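Local coordinates for neuraminidase (Influenza A virus, PDB 4GDI), which is a neuraminidase-like envelope glycoprotein of a bat influenza A virus that may remove terminal sialic acids, though its putative active site has diverged, at residues P23-R26 / G27-W30; A104-G108 / L109-V113; C152-E156 / G157-V161. One frame throughout, in Å; residues are numbered along the deposited sequence.

In the fold
Along the chain the three contacts come in series, each a local one formed within a continuous run of residues. Interaction 1 (23-30) lies at the end of strand 20-25, an outermost strand of the sheet it forms with strands 352-362, 338-346 and 317-324, and it faces a second subunit. Interactions 2 (104-113) and 3 (152-161) are the first hairpins of two successive four-stranded antiparallel sheets of the beta-propeller. Their centres lie about 8 Å apart, and the Cys105-Cys152 disulfide joins them directly. Interaction 1 stands about 25 Å and 29 Å from them, centre to centre. The set thus samples both a subunit interface of the tetramer and a covalent junction between neighbouring sheets.

Interaction 1 of 3, residues P23-R26 / G27-W30; sequences PTHR and GFPW
His25 and Phe28 meet ring to ring where the chain leaves strand 20-25: CE1 of His25 lies 3.7 Å from CE1 of Phe28. The phenyl carbon arrives at the imidazole edge, close to the imidazole plane. The two planes are turned 67° to each other and the centroids are 5.6 Å apart, an oblique pair. On the imidazole side, chi1 of 168° sets CG opposite the backbone N and carries CE1 forward along the chain to Phe28. Gly27 forms the link between them, its CA 4.1 Å from NE2 of His25. Just upstream, Thr24 and His25 together stand opposite the single residue Thr358 on strand 352-362, a classic beta bulge near the end of this outermost strand of a four-stranded propeller sheet. Downstream, an inverse gamma turn is centred on Pro29, with a weak bond from Trp30 N to Phe28 O spanning 2.9 Å. That turn brings CB of Phe28 over one face of the Trp30 indole, 3.4 Å above its plane and offset toward the rim. A second subunit packs against this segment, with its Met95 on His25, its Tyr80 on Phe28 and its Pro98 on Arg26, while Trp371 of the same chain also touches Arg26.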
# COMPACT_ATOMS: atom_id res chain seq x y z
N PRO A 23 2.84 -3.05 -27.14
CA PRO A 23 3.23 -3.36 -25.76
C PRO A 23 2.41 -2.55 -24.76
O PRO A 23 2.32 -1.32 -24.87
CB PRO A 23 4.70 -2.94 -25.72
CG PRO A 23 4.81 -1.86 -26.75
CD PRO A 23 3.85 -2.23 -27.83
N THR A 24 1.82 -3.22 -23.78
CA THR A 24 1.09 -2.50 -22.75
C THR A 24 1.97 -2.39 -21.51
O THR A 24 1.71 -1.57 -20.64
CB THR A 24 -0.23 -3.18 -22.41
OG1 THR A 24 0.01 -4.55 -22.07
CG2 THR A 24 -1.18 -3.12 -23.59
N HIS A 25 3.01 -3.21 -21.45
CA HIS A 25 3.93 -3.21 -20.32
C HIS A 25 5.26 -3.77 -20.78
O HIS A 25 5.35 -4.91 -21.20
CB HIS A 25 3.34 -4.05 -19.16
CG HIS A 25 4.31 -4.36 -18.06
ND1 HIS A 25 4.46 -3.57 -16.94
CD2 HIS A 25 5.17 -5.40 -17.90
CE1 HIS A 25 5.38 -4.09 -16.15
NE2 HIS A 25 5.83 -5.20 -16.70
N ARG A 26 6.29 -2.95 -20.77
CA ARG A 26 7.63 -3.46 -20.98
C ARG A 26 8.13 -3.99 -19.65
O ARG A 26 7.78 -3.47 -18.59
CB ARG A 26 8.55 -2.37 -21.52
CG ARG A 26 8.04 -1.79 -22.81
CD ARG A 26 8.98 -0.77 -23.38
NE ARG A 26 10.17 -1.42 -23.92
CZ ARG A 26 10.95 -0.87 -24.84
NH1 ARG A 26 10.68 0.34 -25.30
NH2 ARG A 26 12.01 -1.53 -25.28
N GLY A 27 8.93 -5.03 -19.69
CA GLY A 27 9.52 -5.54 -18.47
C GLY A 27 10.31 -4.42 -17.82
O GLY A 27 10.79 -3.52 -18.50
N PHE A 28 10.43 -4.45 -16.50
CA PHE A 28 11.27 -3.48 -15.83
C PHE A 28 12.69 -3.65 -16.40
O PHE A 28 13.15 -4.77 -16.60
CB PHE A 28 11.18 -3.65 -14.31
CG PHE A 28 9.86 -3.16 -13.75
CD1 PHE A 28 8.76 -4.00 -13.69
CD2 PHE A 28 9.72 -1.85 -13.31
CE1 PHE A 28 7.53 -3.54 -13.20
CE2 PHE A 28 8.50 -1.39 -12.82
CZ PHE A 28 7.41 -2.23 -12.76
N PRO A 29 13.36 -2.52 -16.70
CA PRO A 29 14.59 -2.52 -17.50
C PRO A 29 15.85 -2.81 -16.67
O PRO A 29 16.85 -2.10 -16.82
CB PRO A 29 14.64 -1.08 -18.02
CG PRO A 29 14.06 -0.29 -16.90
CD PRO A 29 12.97 -1.15 -16.30
N TRP A 30 15.81 -3.83 -15.82
CA TRP A 30 16.96 -4.19 -15.00
C TRP A 30 18.13 -4.74 -15.83
O TRP A 30 17.96 -5.20 -16.96
CB TRP A 30 16.57 -5.22 -13.94
CG TRP A 30 15.36 -4.82 -13.11
CD1 TRP A 30 14.34 -5.64 -12.72
CD2 TRP A 30 15.05 -3.52 -12.58
NE1 TRP A 30 13.42 -4.93 -11.97
CE2 TRP A 30 13.83 -3.63 -11.88
CE3 TRP A 30 15.69 -2.28 -12.64
CZ2 TRP A 30 13.24 -2.55 -11.24
CZ3 TRP A 30 15.10 -1.20 -12.00
CH2 TRP A 30 13.89 -1.34 -11.31

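Interaction 2 of 3, residues A104-G108 / L109-V113; sequences ACFDG and LKWTV
Cys105 and Thr112 form a hydrogen-bonded antiparallel pair between strands whose axes approach to 4.7 Å, each backbone N donating to the other's O. On one face of this hairpin the ring of Phe106 turns an edge toward the indole of Trp111: CD1 of Phe106 sits over one face of the five-membered ring, 3.6 Å from NE1 of Trp111, with the planes inclined at 60°. The same residue also lies over the six-membered ring, for CB of Phe106 stands 3.8 Å from that ring's centroid, a CH-pi contact only 5° off the normal. Closing the turn is the carboxylate of Asp107. Its OD1 accepts from Leu109 N at 2.7 Å and from Lys110 N at 2.9 Å, the two donors coming from opposite faces of the carboxylate plane; a chi1 of 68° folds the group back over the turn, and Tyr129 OH holds OD2. Beside the strands a water bridges Cys105 O and Lys110 O, donating to both, and accepts from Thr112 OG1 at 2.6 Å. Cys105 is disulfide-bonded to Cys152, just ahead of the first strand of the next sheet. Such an arrangement is that of a beta hairpin pairing the first two strands of a four-stranded antiparallel propeller sheet.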
# COMPACT_ATOMS: atom_id res chain seq x y z
N ALA A 104 -3.53 -20.19 -12.54
CA ALA A 104 -4.50 -19.40 -11.82
C ALA A 104 -5.47 -18.74 -12.78
O ALA A 104 -5.15 -18.47 -13.93
CB ALA A 104 -3.78 -18.33 -10.97
N CYS A 105 -6.67 -18.48 -12.30
CA CYS A 105 -7.67 -17.83 -13.14
C CYS A 105 -8.81 -17.34 -12.26
O CYS A 105 -9.20 -18.03 -11.31
CB CYS A 105 -8.18 -18.79 -14.24
SG CYS A 105 -8.63 -20.49 -13.72
N PHE A 106 -9.32 -16.16 -12.61
CA PHE A 106 -10.43 -15.51 -11.91
C PHE A 106 -11.73 -15.78 -12.65
O PHE A 106 -11.83 -15.53 -13.85
CB PHE A 106 -10.17 -14.01 -11.86
CG PHE A 106 -11.07 -13.26 -10.90
CD1 PHE A 106 -10.85 -13.34 -9.53
CD2 PHE A 106 -12.11 -12.47 -11.37
CE1 PHE A 106 -11.66 -12.64 -8.64
CE2 PHE A 106 -12.94 -11.78 -10.49
CZ PHE A 106 -12.72 -11.87 -9.12
N ASP A 107 -12.75 -16.27 -11.94
CA ASP A 107 -13.99 -16.67 -12.60
C ASP A 107 -15.08 -15.60 -12.60
O ASP A 107 -16.18 -15.84 -13.09
CB ASP A 107 -14.53 -17.98 -12.00
CG ASP A 107 -15.03 -17.82 -10.56
OD1 ASP A 107 -15.07 -16.69 -10.03
OD2 ASP A 107 -15.40 -18.86 -9.97
N GLY A 108 -14.76 -14.43 -12.05
CA GLY A 108 -15.73 -13.35 -11.92
C GLY A 108 -16.05 -13.08 -10.46
O GLY A 108 -16.33 -11.95 -10.08
N LEU A 109 -15.99 -14.13 -9.65
CA LEU A 109 -16.18 -14.02 -8.20
C LEU A 109 -14.91 -14.20 -7.40
O LEU A 109 -14.59 -13.39 -6.52
CB LEU A 109 -17.20 -15.06 -7.73
CG LEU A 109 -18.67 -14.65 -7.89
CD1 LEU A 109 -18.89 -13.98 -9.24
CD2 LEU A 109 -19.57 -15.85 -7.72
N LYS A 110 -14.19 -15.28 -7.68
CA LYS A 110 -13.01 -15.62 -6.91
C LYS A 110 -11.86 -16.15 -7.77
O LYS A 110 -12.07 -16.59 -8.90
CB LYS A 110 -13.37 -16.65 -5.85
CG LYS A 110 -14.42 -16.20 -4.86
CD LYS A 110 -13.87 -15.17 -3.89
CE LYS A 110 -14.87 -14.87 -2.78
NZ LYS A 110 -14.30 -13.96 -1.74
N TRP A 111 -10.64 -16.10 -7.23
CA TRP A 111 -9.50 -16.75 -7.85
C TRP A 111 -9.49 -18.24 -7.57
O TRP A 111 -9.62 -18.65 -6.41
CB TRP A 111 -8.19 -16.18 -7.32
CG TRP A 111 -7.87 -14.83 -7.85
CD1 TRP A 111 -8.07 -13.64 -7.23
CD2 TRP A 111 -7.27 -14.53 -9.12
NE1 TRP A 111 -7.65 -12.61 -8.04
CE2 TRP A 111 -7.15 -13.13 -9.20
CE3 TRP A 111 -6.83 -15.31 -10.20
CZ2 TRP A 111 -6.61 -12.48 -10.32
CZ3 TRP A 111 -6.30 -14.68 -11.32
CH2 TRP A 111 -6.20 -13.27 -11.37
N THR A 112 -9.35 -19.03 -8.63
CA THR A 112 -8.95 -20.43 -8.52
C THR A 112 -7.44 -20.49 -8.78
O THR A 112 -6.95 -19.97 -9.78
CB THR A 112 -9.66 -21.31 -9.55
OG1 THR A 112 -11.08 -21.21 -9.38
CG2 THR A 112 -9.23 -22.75 -9.40
N VAL A 113 -6.71 -21.12 -7.86
CA VAL A 113 -5.27 -21.26 -7.97
C VAL A 113 -4.92 -22.72 -7.80
O VAL A 113 -5.40 -23.37 -6.89
CB VAL A 113 -4.54 -20.46 -6.85
CG1 VAL A 113 -3.04 -20.72 -6.90
CG2 VAL A 113 -4.85 -18.96 -6.96
O HOH W 1 -11.86 -18.92 -10.40

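Interaction 3 of 3, residues C152-E156 / G157-V161; sequences CICIE and GSCFV
The Phe160 ring has the carbonyl of Ile153 at its edge, with O of Ile153 near the ring plane and 3.5 Å from CD1 of Phe160. The methyl CD1 of Ile155 approaches the same ring obliquely, in a looser contact with CE1 of Phe160. Phe160, Ile153 and Ile155 project from the same face of the hairpin, where Ile153 and Ile155 also pack on Thr204 of strand 200-205, and Leu231 touches the ring. Beneath the side chains, Ile153 O serves a second partner, taking a hydrogen bond of 2.6 Å from Phe160 N. The reciprocal bond from Ile153 N to Phe160 O is nearly straight at 173° and lies in the carbonyl plane. Ile155 and Ser158 also exchange two bonds around a type I' beta turn, though Ser158 N comes from above the carbonyl plane of Ile155. Glu156 and Gly157 form the corner; at the backbone angles of Gly157 a side chain would be jammed against the preceding carbonyl O. The hairpin supplies the first two strands of another four-stranded antiparallel propeller sheet. From its other face project Cys154 and Cys159, a non-hydrogen-bonded pair whose sulfurs join in a disulfide. Both SG atoms lie opposite their own carbonyl carbons, and the bridge between them has a chi3 of 100°. Near one end of the strands CB of Cys152 packs 3.9 Å from CB of Val161; Cys154 and Cys159 also touch Cys105. At the turn, a water donates to Glu156 O at 2.8 Å and lies 3.0 Å from Ser158 OG. That hydroxyl is hydrogen-bonded to Glu178, a calcium-site residue although no metal is bound there in this chain, and the carboxylate of Glu156 reaches out to a salt bridge with Lys229.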
# COMPACT_ATOMS: atom_id res chain seq x y z
N CYS A 152 -5.37 -20.48 -16.16
CA CYS A 152 -6.42 -21.43 -16.48
C CYS A 152 -7.60 -20.66 -17.11
O CYS A 152 -7.60 -19.43 -17.14
CB CYS A 152 -6.82 -22.29 -15.26
SG CYS A 152 -6.86 -21.50 -13.65
N ILE A 153 -8.57 -21.38 -17.64
CA ILE A 153 -9.61 -20.77 -18.44
C ILE A 153 -10.97 -20.94 -17.79
O ILE A 153 -11.44 -22.07 -17.59
CB ILE A 153 -9.66 -21.43 -19.84
CG1 ILE A 153 -8.35 -21.20 -20.59
CG2 ILE A 153 -10.79 -20.86 -20.65
CD1 ILE A 153 -7.95 -19.72 -20.68
N CYS A 154 -11.62 -19.81 -17.46
CA CYS A 154 -12.96 -19.84 -16.84
C CYS A 154 -14.06 -19.39 -17.81
O CYS A 154 -13.92 -18.40 -18.52
CB CYS A 154 -12.99 -18.97 -15.59
SG CYS A 154 -11.90 -19.52 -14.27
N ILE A 155 -15.14 -20.17 -17.85
CA ILE A 155 -16.31 -19.86 -18.65
C ILE A 155 -17.56 -20.09 -17.80
O ILE A 155 -17.84 -21.21 -17.40
CB ILE A 155 -16.44 -20.79 -19.87
CG1 ILE A 155 -15.18 -20.79 -20.71
CG2 ILE A 155 -17.61 -20.37 -20.76
CD1 ILE A 155 -15.24 -21.77 -21.84
N GLU A 156 -18.29 -19.02 -17.51
CA GLU A 156 -19.55 -19.13 -16.76
C GLU A 156 -19.40 -19.95 -15.49
O GLU A 156 -20.26 -20.73 -15.16
CB GLU A 156 -20.63 -19.78 -17.65
CG GLU A 156 -21.10 -18.91 -18.80
CD GLU A 156 -21.52 -19.70 -20.04
OE1 GLU A 156 -21.53 -20.95 -19.98
OE2 GLU A 156 -21.83 -19.07 -21.07
N GLY A 157 -18.30 -19.77 -14.77
CA GLY A 157 -18.13 -20.44 -13.50
C GLY A 157 -17.42 -21.79 -13.54
O GLY A 157 -17.03 -22.30 -12.50
N SER A 158 -17.29 -22.38 -14.73
CA SER A 158 -16.46 -23.58 -14.88
C SER A 158 -15.04 -23.19 -15.34
O SER A 158 -14.89 -22.49 -16.34
CB SER A 158 -17.07 -24.53 -15.92
OG SER A 158 -18.33 -25.04 -15.51
N CYS A 159 -14.03 -23.66 -14.63
CA CYS A 159 -12.64 -23.36 -14.99
C CYS A 159 -11.89 -24.61 -15.47
O CYS A 159 -11.99 -25.68 -14.86
CB CYS A 159 -11.91 -22.73 -13.79
SG CYS A 159 -12.66 -21.15 -13.23
N PHE A 160 -11.14 -24.48 -16.55
CA PHE A 160 -10.48 -25.63 -17.16
C PHE A 160 -8.96 -25.45 -17.14
O PHE A 160 -8.46 -24.34 -17.34
CB PHE A 160 -10.95 -25.79 -18.60
CG PHE A 160 -12.44 -25.93 -18.72
CD1 PHE A 160 -13.26 -24.82 -18.71
CD2 PHE A 160 -13.01 -27.19 -18.86
CE1 PHE A 160 -14.65 -24.95 -18.83
CE2 PHE A 160 -14.41 -27.33 -18.97
CZ PHE A 160 -15.22 -26.20 -18.95
N VAL A 161 -8.24 -26.53 -16.88
CA VAL A 161 -6.78 -26.47 -16.87
C VAL A 161 -6.23 -27.79 -17.37
O VAL A 161 -6.83 -28.84 -17.16
CB VAL A 161 -6.25 -26.17 -15.47
CG1 VAL A 161 -6.63 -27.28 -14.50
CG2 VAL A 161 -4.76 -25.96 -15.50
O HOH W 2 -20.57 -23.24 -16.29